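Local structure of putative HAD family hydrolase (Streptomyces avermitilis, 3MMZ) at residues 5-10 against 121-126; 26-29 against 35-38; 38-43 against 70-75; 105-108 against 113-116. The protein is probably the HAD-phosphatase domain, of KdsC type, of a longer protein thought to act as an N-acylneuraminate cytidylyltransferase in sialic acid metabolism. All blocks are in the same frame, centred on the assembly; numbering follows the deposited sequence.

Contact 1 of 4, residues 5-10 against 121-126; sequences ALPTAE and VGWPVA
P7 lies on the indole of W123, and this one pair makes most of the contact. The proline CB sits over the six-membered ring, 3.9 Å from the centroid of that W123 ring and 24° off its normal. This is a CH-pi contact. It falls toward the rim: the nearest ring atom is W123 CE3, 3.6 Å from P7 CB. P7 CD lies beyond the rim, 3.7 Å from W123 CZ3, and P7 CA lies over the same ring as CB. The pyrrolidine thus meets the indole at a slant.

The indole is aimed at the 5-10 loop by its first torsion, which sets CG of W123 opposite the carbonyl carbon and next to the backbone N (chi1 -71°). The second torsion, near 89°, stands the ring across the CA-CB bond. The benzo end then reaches the peptide before the proline. A5 O comes to the ring edge, in its plane, 3.3 Å from W123 CZ3.

The CB of L6 points away from the strand. Its side chain packs on W157 and on V133 and P161 of two neighbouring subunits. W157 and I158 of helix 150-159 also touch P7. W123 has a cation-pi partner in R139.

The N-terminal loop is therefore laid against strand 123-126 by dispersion and CH-pi contacts. The carbonyl of A5 faces the electropositive rim of the indole, a weakly favourable electrostatic arrangement.

Contact 2 of 4, residues 26-29 against 35-38; sequences DRVL and REFV
L29 and F37 form an antiparallel hydrogen-bonded pair and make the tight part of this contact. L29 N gives a bond of 2.8 Å to F37 O. F37 N returns one of 2.7 Å to L29 O, in the plane of that carbonyl. L29 O also lies at the edge of the F37 ring, 3.3 Å from F37 CD1. On this side of the ladder L29 CB and F37 CB are 4.0 Å apart. CD2 of L29 then leans obliquely toward the ring.

On the other side V28 CG1, opposite the backbone N (chi1 180°), lies along the extended E36 chain, nearest at E36 CB (3.6 Å). E36 OE2 forms a salt bridge with K75 of a neighbouring subunit. Packing thins toward V38, where V28 CG2 and V38 CG1 are 4.3 Å apart. The ends of R27 and R35 lead away. R27 reaches D148 of the same neighbouring subunit as K75. The exposed R35 turns to D31 of a different neighbouring subunit.

The two segments belong to the hairpin of strands 27-31 and 36-41. It stands away from the parallel sheet of the HAD core, and V38 packs on F19 beside the calcium-binding D20. Strands of the two neighbouring subunits pair with R27 to L29 and with V38, carrying the hairpin sheet across both interfaces.

Contact 3 of 4, residues 38-43 against 70-75; sequences VSVHRG and AARARK
V40 and R72 approach from opposite directions, the valine from the hairpin strand and the arginine from helix 68-76. The valine puts a methyl on the flat guanidinium. V40 CG2 lies 3.5 Å above that plane, over its centre, and the nearest atom is R72 CZ. V40 CG1 lies beside the start of the head, 3.9 Å from R72 NE. The arginine starts with CG opposite the backbone N (chi1 -178°), bends at chi2 (57°), and then runs straight to its head. This bend turns its planar end under the valine. F19 also touches both V40 and R72.

Beyond the valine, R72 NH2 comes within 3.3 Å of H41 O, placed obliquely to the guanidinium plane. H41 itself points the other way. It occupies the N-cap position before helix 42-53, and its ND1 makes a weak hydrogen bond to D44 N.

R42 and K75 cross at about a right angle. R42 bends at chi2 (-89°) and K75 at both chi2 and chi3, and R42 NH1 ends 3.5 Å from K75 NZ. These like charges gather round acids of a neighbouring subunit. There R42 forms salt bridges with E36 and D20, and K75 with E64.

The contact joins the strand-to-helix corner at 41-42 to helix 68-76. Its chemistry has two parts: an apolar methyl against the face of R72, and a cationic group that probably depends on the neighbouring carboxylates for its charge balance. Contact within the chain and assembly between subunits are therefore linked here.

Contact 4 of 4, residues 105-108 against 113-116; sequences VLYV and NDLP
Y107 carries CG opposite its backbone N (chi1 177°), and this sends the ring out from strand 105-109 toward the following turn. D114 has CG on the side of its backbone N, opposite the carbonyl carbon, which turns its carboxylate back to the strand. The two side chains cross at about a right angle. They meet through Y107 OH, which donates a hydrogen bond of 2.5 Å to D114 OD1. The hydroxyl comes from above the carboxylate plane, 38° out of it. The ring and carboxylate planes are 57° apart. From the ring's side, the carboxylate carbon of D114 lies at the edge, in plane. D114 OD1 is 3.6 Å from Y107 CE2, and D114 CB adds a looser contact with the same ring atom at 3.9 Å.

The segments belong to the beta-alpha-beta unit of strand 105-109, helix 115-120 and strand 123-126, within the Rossmann-like core of the HAD fold. The turn after the strand holds N110, which binds the calcium ion together with D18 and D20. D114 lies close to this site, and Y107 packs on D18.

D114 is gripped at both oxygens. OD1 takes the tyrosine bond and a salt bridge from K87. OD2 accepts the backbone N-H groups of N110 and D111, which ties the carboxylate to the metal-binding turn. K87 also bonds to OD1 of N113, and L91 of helix 87-98 touches the tyrosine ring.

In the fold
Contacts 1 and 4 share the parallel sheet of the HAD core. Their centres are 11 Å apart, and strands 105-109 and 123-126 are neighbours there, joined by backbone bonds. Contacts 2 and 3 share V38 and strand 36-41, with centres 12 Å apart. Contact 1 lies about 29 Å from contact 2, centre to centre, on the other side of the chain's centre. Along the chain contact 2 closes first, contact 3 starts from its last residue, and contact 4 follows. Contact 1 spans all three. Contact 4 lies next to the calcium held by D18, D20 and N110. On the hairpin side V38 comes near D20, and strands of neighbouring subunits add on.

Contact 1 of 4, residues 5-10 against 121-126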
loop_
_atom_site.group_PDB
_atom_site.type_symbol
_atom_site.label_atom_id
_atom_site.label_comp_id
_atom_site.label_asym_id
_atom_site.label_seq_id
_atom_site.Cartn_x
_atom_site.Cartn_y
_atom_site.Cartn_z
ATOM N N ALA D 5 19.044 -16.938 13.687
ATOM C CA ALA D 5 19.877 -15.766 13.987
ATOM C C ALA D 5 20.356 -15.073 12.707
ATOM O O ALA D 5 20.692 -15.726 11.711
ATOM C CB ALA D 5 21.053 -16.139 14.882
ATOM N N LEU D 6 20.346 -13.745 12.726
ATOM C CA LEU D 6 20.862 -12.960 11.615
ATOM C C LEU D 6 22.397 -13.025 11.634
ATOM O O LEU D 6 22.988 -13.227 12.695
ATOM C CB LEU D 6 20.362 -11.511 11.714
ATOM C CG LEU D 6 18.834 -11.317 11.657
ATOM C CD1 LEU D 6 18.499 -9.837 11.773
ATOM C CD2 LEU D 6 18.252 -11.912 10.355
ATOM N N PRO D 7 23.042 -12.880 10.466
ATOM C CA PRO D 7 24.508 -12.899 10.419
ATOM C C PRO D 7 25.089 -11.688 11.140
ATOM O O PRO D 7 24.463 -10.622 11.165
ATOM C CB PRO D 7 24.810 -12.803 8.919
ATOM C CG PRO D 7 23.614 -12.088 8.349
ATOM C CD PRO D 7 22.452 -12.600 9.143
ATOM N N THR D 8 26.259 -11.862 11.743
ATOM C CA THR D 8 26.999 -10.758 12.338
ATOM C C THR D 8 28.385 -10.738 11.713
ATOM O O THR D 8 28.767 -11.682 11.018
ATOM C CB THR D 8 27.178 -10.919 13.868
ATOM O OG1 THR D 8 28.118 -11.969 14.128
ATOM C CG2 THR D 8 25.855 -11.225 14.563
ATOM N N ALA D 9 29.144 -9.675 11.991
ATOM C CA ALA D 9 30.515 -9.535 11.496
ATOM C C ALA D 9 31.428 -10.728 11.801
ATOM O O ALA D 9 32.338 -11.020 11.018
ATOM C CB ALA D 9 31.140 -8.238 12.006
ATOM N N GLU D 10 31.187 -11.416 12.918
ATOM C CA GLU D 10 32.032 -12.557 13.325
ATOM C C GLU D 10 31.776 -13.819 12.508
ATOM O O GLU D 10 32.628 -14.710 12.439
ATOM C CB GLU D 10 31.858 -12.875 14.814
ATOM C CG GLU D 10 32.584 -11.926 15.754
ATOM C CD GLU D 10 32.003 -10.520 15.737
ATOM O OE1 GLU D 10 30.753 -10.382 15.786
ATOM O OE2 GLU D 10 32.798 -9.553 15.677
ATOM N N VAL D 121 27.021 -22.078 0.213
ATOM C CA VAL D 121 27.530 -21.125 1.208
ATOM C C VAL D 121 26.884 -21.262 2.581
ATOM O O VAL D 121 25.807 -21.841 2.717
ATOM C CB VAL D 121 27.427 -19.665 0.723
ATOM C CG1 VAL D 121 28.159 -19.491 -0.602
ATOM C CG2 VAL D 121 25.946 -19.223 0.597
ATOM N N GLY D 122 27.558 -20.724 3.593
ATOM C CA GLY D 122 27.080 -20.787 4.969
ATOM C C GLY D 122 25.877 -19.894 5.220
ATOM O O GLY D 122 24.967 -20.268 5.954
ATOM N N TRP D 123 25.867 -18.727 4.583
ATOM C CA TRP D 123 24.863 -17.710 4.872
ATOM C C TRP D 123 24.121 -17.238 3.616
ATOM O O TRP D 123 24.351 -16.117 3.149
ATOM C CB TRP D 123 25.516 -16.533 5.620
ATOM C CG TRP D 123 25.895 -16.875 7.041
ATOM C CD1 TRP D 123 27.082 -17.402 7.478
ATOM C CD2 TRP D 123 25.077 -16.708 8.203
ATOM N NE1 TRP D 123 27.048 -17.578 8.841
ATOM C CE2 TRP D 123 25.829 -17.153 9.311
ATOM C CE3 TRP D 123 23.772 -16.221 8.414
ATOM C CZ2 TRP D 123 25.326 -17.125 10.618
ATOM C CZ3 TRP D 123 23.272 -16.198 9.716
ATOM C CH2 TRP D 123 24.049 -16.651 10.797
ATOM N N PRO D 124 23.233 -18.089 3.058
ATOM C CA PRO D 124 22.446 -17.632 1.915
ATOM C C PRO D 124 21.360 -16.682 2.401
ATOM O O PRO D 124 20.721 -16.963 3.414
ATOM C CB PRO D 124 21.812 -18.919 1.378
ATOM C CG PRO D 124 21.809 -19.871 2.535
ATOM C CD PRO D 124 23.009 -19.527 3.348
ATOM N N VAL D 125 21.181 -15.572 1.688
ATOM C CA VAL D 125 20.204 -14.540 2.066
ATOM C C VAL D 125 19.325 -14.216 0.857
ATOM O O VAL D 125 19.819 -13.997 -0.266
ATOM C CB VAL D 125 20.887 -13.243 2.608
ATOM C CG1 VAL D 125 19.832 -12.203 3.007
ATOM C CG2 VAL D 125 21.816 -13.556 3.808
ATOM N N ALA D 126 18.014 -14.219 1.075
ATOM C CA ALA D 126 17.071 -13.902 0.015
ATOM C C ALA D 126 16.551 -12.501 0.257
ATOM O O ALA D 126 16.261 -12.138 1.404
ATOM C CB ALA D 126 15.898 -14.903 0.025
#

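Contact 2 of 4, residues 26-29 against 35-38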
loop_
_atom_site.group_PDB
_atom_site.type_symbol
_atom_site.label_atom_id
_atom_site.label_comp_id
_atom_site.label_asym_id
_atom_site.label_seq_id
_atom_site.Cartn_x
_atom_site.Cartn_y
_atom_site.Cartn_z
ATOM N N ASP D 26 14.614 -6.129 -10.640
ATOM C CA ASP D 26 14.480 -7.131 -11.714
ATOM C C ASP D 26 13.823 -6.574 -12.986
ATOM O O ASP D 26 13.461 -7.328 -13.885
ATOM C CB ASP D 26 13.721 -8.380 -11.225
ATOM C CG ASP D 26 14.423 -9.680 -11.568
ATOM O OD1 ASP D 26 15.582 -9.672 -12.023
ATOM O OD2 ASP D 26 13.802 -10.743 -11.365
ATOM N N ARG D 27 13.692 -5.255 -13.063
ATOM C CA ARG D 27 13.262 -4.621 -14.296
ATOM C C ARG D 27 14.437 -4.024 -15.076
ATOM O O ARG D 27 15.516 -3.766 -14.518
ATOM C CB ARG D 27 12.215 -3.559 -13.994
ATOM C CG ARG D 27 10.921 -4.171 -13.465
ATOM C CD ARG D 27 10.226 -3.225 -12.533
ATOM N NE ARG D 27 8.915 -3.712 -12.080
ATOM C CZ ARG D 27 8.694 -4.550 -11.060
ATOM N NH1 ARG D 27 9.690 -5.082 -10.352
ATOM N NH2 ARG D 27 7.439 -4.878 -10.762
ATOM N N VAL D 28 14.203 -3.800 -16.365
ATOM C CA VAL D 28 15.175 -3.185 -17.258
ATOM C C VAL D 28 14.460 -2.096 -18.044
ATOM O O VAL D 28 13.403 -2.334 -18.617
ATOM C CB VAL D 28 15.764 -4.212 -18.263
ATOM C CG1 VAL D 28 16.783 -3.550 -19.196
ATOM C CG2 VAL D 28 16.396 -5.397 -17.535
ATOM N N LEU D 29 15.027 -0.897 -18.059
ATOM C CA LEU D 29 14.537 0.149 -18.929
ATOM C C LEU D 29 15.213 -0.003 -20.293
ATOM O O LEU D 29 16.440 -0.106 -20.382
ATOM C CB LEU D 29 14.815 1.526 -18.337
ATOM C CG LEU D 29 14.169 2.680 -19.103
ATOM C CD1 LEU D 29 12.735 2.927 -18.640
ATOM C CD2 LEU D 29 15.003 3.935 -18.915
ATOM N N ARG D 35 19.007 -0.099 -26.179
ATOM C CA ARG D 35 19.866 0.209 -25.028
ATOM C C ARG D 35 19.136 -0.160 -23.746
ATOM O O ARG D 35 17.942 0.103 -23.619
ATOM C CB ARG D 35 20.242 1.691 -24.979
ATOM C CG ARG D 35 21.428 2.070 -25.848
ATOM C CD ARG D 35 22.104 3.343 -25.340
ATOM N NE ARG D 35 22.915 3.130 -24.136
ATOM C CZ ARG D 35 24.008 3.837 -23.840
ATOM N NH1 ARG D 35 24.428 4.788 -24.667
ATOM N NH2 ARG D 35 24.699 3.587 -22.733
ATOM N N GLU D 36 19.862 -0.780 -22.815
ATOM C CA GLU D 36 19.307 -1.201 -21.532
ATOM C C GLU D 36 19.841 -0.349 -20.375
ATOM O O GLU D 36 21.026 0.006 -20.347
ATOM C CB GLU D 36 19.620 -2.679 -21.283
ATOM C CG GLU D 36 18.982 -3.628 -22.301
ATOM C CD GLU D 36 19.294 -5.100 -22.045
ATOM O OE1 GLU D 36 19.725 -5.460 -20.926
ATOM O OE2 GLU D 36 19.082 -5.912 -22.973
ATOM N N PHE D 37 18.943 0.001 -19.456
ATOM C CA PHE D 37 19.289 0.724 -18.237
ATOM C C PHE D 37 18.680 -0.053 -17.069
ATOM O O PHE D 37 17.665 -0.732 -17.241
ATOM C CB PHE D 37 18.725 2.150 -18.261
ATOM C CG PHE D 37 19.020 2.914 -19.536
ATOM C CD1 PHE D 37 18.348 2.618 -20.723
ATOM C CD2 PHE D 37 19.962 3.933 -19.543
ATOM C CE1 PHE D 37 18.625 3.319 -21.913
ATOM C CE2 PHE D 37 20.244 4.655 -20.725
ATOM C CZ PHE D 37 19.578 4.341 -21.907
ATOM N N VAL D 38 19.304 0.012 -15.896
ATOM C CA VAL D 38 18.708 -0.577 -14.689
ATOM C C VAL D 38 18.765 0.420 -13.531
ATOM O O VAL D 38 19.600 1.324 -13.534
ATOM C CB VAL D 38 19.377 -1.924 -14.270
ATOM C CG1 VAL D 38 19.260 -2.974 -15.392
ATOM C CG2 VAL D 38 20.846 -1.708 -13.880
#

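Contact 3 of 4, residues 38-43 against 70-75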
loop_
_atom_site.group_PDB
_atom_site.type_symbol
_atom_site.label_atom_id
_atom_site.label_comp_id
_atom_site.label_asym_id
_atom_site.label_seq_id
_atom_site.Cartn_x
_atom_site.Cartn_y
_atom_site.Cartn_z
ATOM N N VAL D 38 19.304 0.012 -15.896
ATOM C CA VAL D 38 18.708 -0.577 -14.689
ATOM C C VAL D 38 18.765 0.420 -13.531
ATOM O O VAL D 38 19.600 1.324 -13.534
ATOM C CB VAL D 38 19.377 -1.924 -14.270
ATOM C CG1 VAL D 38 19.260 -2.974 -15.392
ATOM C CG2 VAL D 38 20.846 -1.708 -13.880
ATOM N N SER D 39 17.866 0.270 -12.559
ATOM C CA SER D 39 17.895 1.142 -11.381
ATOM C C SER D 39 18.546 0.429 -10.215
ATOM O O SER D 39 18.159 -0.688 -9.849
ATOM C CB SER D 39 16.488 1.640 -11.002
ATOM O OG SER D 39 15.947 2.413 -12.060
ATOM N N VAL D 40 19.551 1.077 -9.641
ATOM C CA VAL D 40 20.191 0.605 -8.426
ATOM C C VAL D 40 19.827 1.580 -7.291
ATOM O O VAL D 40 19.076 2.535 -7.512
ATOM C CB VAL D 40 21.727 0.427 -8.602
ATOM C CG1 VAL D 40 22.022 -0.732 -9.580
ATOM C CG2 VAL D 40 22.405 1.737 -9.058
ATOM N N HIS D 41 20.360 1.350 -6.096
ATOM C CA HIS D 41 19.929 2.107 -4.910
ATOM C C HIS D 41 21.132 2.673 -4.152
ATOM O O HIS D 41 22.093 1.955 -3.898
ATOM C CB HIS D 41 19.107 1.162 -4.020
ATOM C CG HIS D 41 18.318 1.840 -2.946
ATOM N ND1 HIS D 41 18.848 2.135 -1.707
ATOM C CD2 HIS D 41 17.024 2.240 -2.907
ATOM C CE1 HIS D 41 17.921 2.708 -0.959
ATOM N NE2 HIS D 41 16.806 2.786 -1.663
ATOM N N ARG D 42 21.064 3.960 -3.795
ATOM C CA ARG D 42 22.178 4.654 -3.126
ATOM C C ARG D 42 22.419 4.146 -1.717
ATOM O O ARG D 42 23.546 4.176 -1.227
ATOM C CB ARG D 42 21.952 6.168 -3.086
ATOM C CG ARG D 42 22.088 6.863 -4.437
ATOM C CD ARG D 42 23.532 7.310 -4.714
ATOM N NE ARG D 42 23.600 8.167 -5.894
ATOM C CZ ARG D 42 24.292 7.899 -7.000
ATOM N NH1 ARG D 42 25.012 6.791 -7.098
ATOM N NH2 ARG D 42 24.267 8.760 -8.008
ATOM N N GLY D 43 21.346 3.719 -1.057
ATOM C CA GLY D 43 21.446 3.042 0.235
ATOM C C GLY D 43 22.263 1.765 0.140
ATOM O O GLY D 43 23.144 1.530 0.975
ATOM N N ALA D 70 29.087 -4.587 -14.555
ATOM C CA ALA D 70 30.470 -4.184 -14.365
ATOM C C ALA D 70 30.576 -2.691 -14.087
ATOM O O ALA D 70 31.438 -2.261 -13.323
ATOM C CB ALA D 70 31.294 -4.550 -15.573
ATOM N N ALA D 71 29.707 -1.913 -14.729
ATOM C CA ALA D 71 29.666 -0.471 -14.537
ATOM C C ALA D 71 29.304 -0.148 -13.089
ATOM O O ALA D 71 29.899 0.737 -12.486
ATOM C CB ALA D 71 28.669 0.171 -15.506
ATOM N N ARG D 72 28.345 -0.890 -12.534
ATOM C CA ARG D 72 27.974 -0.757 -11.123
ATOM C C ARG D 72 29.133 -1.186 -10.225
ATOM O O ARG D 72 29.475 -0.495 -9.261
ATOM C CB ARG D 72 26.733 -1.600 -10.806
ATOM C CG ARG D 72 26.247 -1.479 -9.367
ATOM C CD ARG D 72 25.942 -0.018 -9.021
ATOM N NE ARG D 72 25.311 0.103 -7.710
ATOM C CZ ARG D 72 25.251 1.225 -7.003
ATOM N NH1 ARG D 72 25.753 2.362 -7.478
ATOM N NH2 ARG D 72 24.668 1.199 -5.818
ATOM N N ALA D 73 29.744 -2.323 -10.566
ATOM C CA ALA D 73 30.848 -2.865 -9.787
ATOM C C ALA D 73 32.014 -1.863 -9.753
ATOM O O ALA D 73 32.656 -1.694 -8.714
ATOM C CB ALA D 73 31.289 -4.205 -10.355
ATOM N N ARG D 74 32.243 -1.192 -10.883
ATOM C CA ARG D 74 33.294 -0.171 -11.020
ATOM C C ARG D 74 33.060 0.996 -10.058
ATOM O O ARG D 74 33.958 1.381 -9.311
ATOM C CB ARG D 74 33.356 0.332 -12.468
ATOM C CG ARG D 74 34.701 0.903 -12.899
ATOM C CD ARG D 74 34.860 0.904 -14.428
ATOM N NE ARG D 74 33.912 1.798 -15.106
ATOM C CZ ARG D 74 32.926 1.399 -15.910
ATOM N NH1 ARG D 74 32.120 2.296 -16.469
ATOM N NH2 ARG D 74 32.733 0.106 -16.163
ATOM N N LYS D 75 31.839 1.532 -10.066
ATOM C CA LYS D 75 31.471 2.631 -9.183
ATOM C C LYS D 75 31.591 2.238 -7.704
ATOM O O LYS D 75 32.020 3.043 -6.881
ATOM C CB LYS D 75 30.077 3.177 -9.559
ATOM C CG LYS D 75 29.007 3.153 -8.467
ATOM C CD LYS D 75 29.147 4.258 -7.429
ATOM C CE LYS D 75 28.515 5.561 -7.866
ATOM N NZ LYS D 75 28.487 6.487 -6.712
#

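Contact 4 of 4, residues 105-108 against 113-116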
loop_
_atom_site.group_PDB
_atom_site.type_symbol
_atom_site.label_atom_id
_atom_site.label_comp_id
_atom_site.label_asym_id
_atom_site.label_seq_id
_atom_site.Cartn_x
_atom_site.Cartn_y
_atom_site.Cartn_z
ATOM N N VAL D 105 30.771 -17.452 4.024
ATOM C CA VAL D 105 30.376 -16.594 2.922
ATOM C C VAL D 105 28.883 -16.270 3.026
ATOM O O VAL D 105 28.038 -17.155 3.259
ATOM C CB VAL D 105 30.715 -17.224 1.545
ATOM C CG1 VAL D 105 30.194 -16.359 0.392
ATOM C CG2 VAL D 105 32.233 -17.412 1.408
ATOM N N LEU D 106 28.578 -14.990 2.872
ATOM C CA LEU D 106 27.197 -14.535 2.765
ATOM C C LEU D 106 26.899 -14.283 1.293
ATOM O O LEU D 106 27.574 -13.486 0.636
ATOM C CB LEU D 106 26.997 -13.269 3.605
ATOM C CG LEU D 106 25.559 -12.790 3.844
ATOM C CD1 LEU D 106 25.521 -11.892 5.072
ATOM C CD2 LEU D 106 25.059 -12.038 2.619
ATOM N N TYR D 107 25.903 -14.983 0.759
ATOM C CA TYR D 107 25.512 -14.792 -0.629
ATOM C C TYR D 107 24.075 -14.302 -0.691
ATOM O O TYR D 107 23.203 -14.908 -0.087
ATOM C CB TYR D 107 25.632 -16.096 -1.430
ATOM C CG TYR D 107 25.155 -15.952 -2.871
ATOM C CD1 TYR D 107 26.019 -15.495 -3.867
ATOM C CD2 TYR D 107 23.847 -16.267 -3.234
ATOM C CE1 TYR D 107 25.593 -15.358 -5.196
ATOM C CE2 TYR D 107 23.405 -16.136 -4.561
ATOM C CZ TYR D 107 24.290 -15.682 -5.534
ATOM O OH TYR D 107 23.883 -15.544 -6.839
ATOM N N VAL D 108 23.835 -13.232 -1.442
ATOM C CA VAL D 108 22.485 -12.657 -1.573
ATOM C C VAL D 108 21.927 -12.910 -2.961
ATOM O O VAL D 108 22.574 -12.577 -3.957
ATOM C CB VAL D 108 22.483 -11.122 -1.347
ATOM C CG1 VAL D 108 21.060 -10.610 -1.081
ATOM C CG2 VAL D 108 23.382 -10.761 -0.199
ATOM N N ASN D 113 17.817 -19.690 -10.067
ATOM C CA ASN D 113 19.200 -19.905 -10.489
ATOM C C ASN D 113 20.227 -19.573 -9.400
ATOM O O ASN D 113 21.413 -19.815 -9.591
ATOM C CB ASN D 113 19.532 -19.260 -11.853
ATOM C CG ASN D 113 19.523 -17.738 -11.820
ATOM O OD1 ASN D 113 19.617 -17.112 -10.768
ATOM N ND2 ASN D 113 19.428 -17.135 -12.998
ATOM N N ASP D 114 19.766 -19.051 -8.258
ATOM C CA ASP D 114 20.646 -18.815 -7.104
ATOM C C ASP D 114 20.702 -19.996 -6.133
ATOM O O ASP D 114 21.549 -20.028 -5.225
ATOM C CB ASP D 114 20.216 -17.554 -6.340
ATOM C CG ASP D 114 20.417 -16.296 -7.146
ATOM O OD1 ASP D 114 21.543 -16.094 -7.635
ATOM O OD2 ASP D 114 19.446 -15.523 -7.307
ATOM N N LEU D 115 19.799 -20.957 -6.307
ATOM C CA LEU D 115 19.690 -22.054 -5.344
ATOM C C LEU D 115 20.971 -22.887 -5.218
ATOM O O LEU D 115 21.343 -23.249 -4.111
ATOM C CB LEU D 115 18.460 -22.939 -5.614
ATOM C CG LEU D 115 17.112 -22.222 -5.393
ATOM C CD1 LEU D 115 15.983 -23.103 -5.935
ATOM C CD2 LEU D 115 16.903 -21.895 -3.919
ATOM N N PRO D 116 21.659 -23.173 -6.343
ATOM C CA PRO D 116 22.941 -23.883 -6.190
ATOM C C PRO D 116 24.014 -23.078 -5.423
ATOM O O PRO D 116 24.828 -23.674 -4.707
ATOM C CB PRO D 116 23.371 -24.165 -7.643
ATOM C CG PRO D 116 22.089 -24.180 -8.416
ATOM C CD PRO D 116 21.238 -23.100 -7.753
#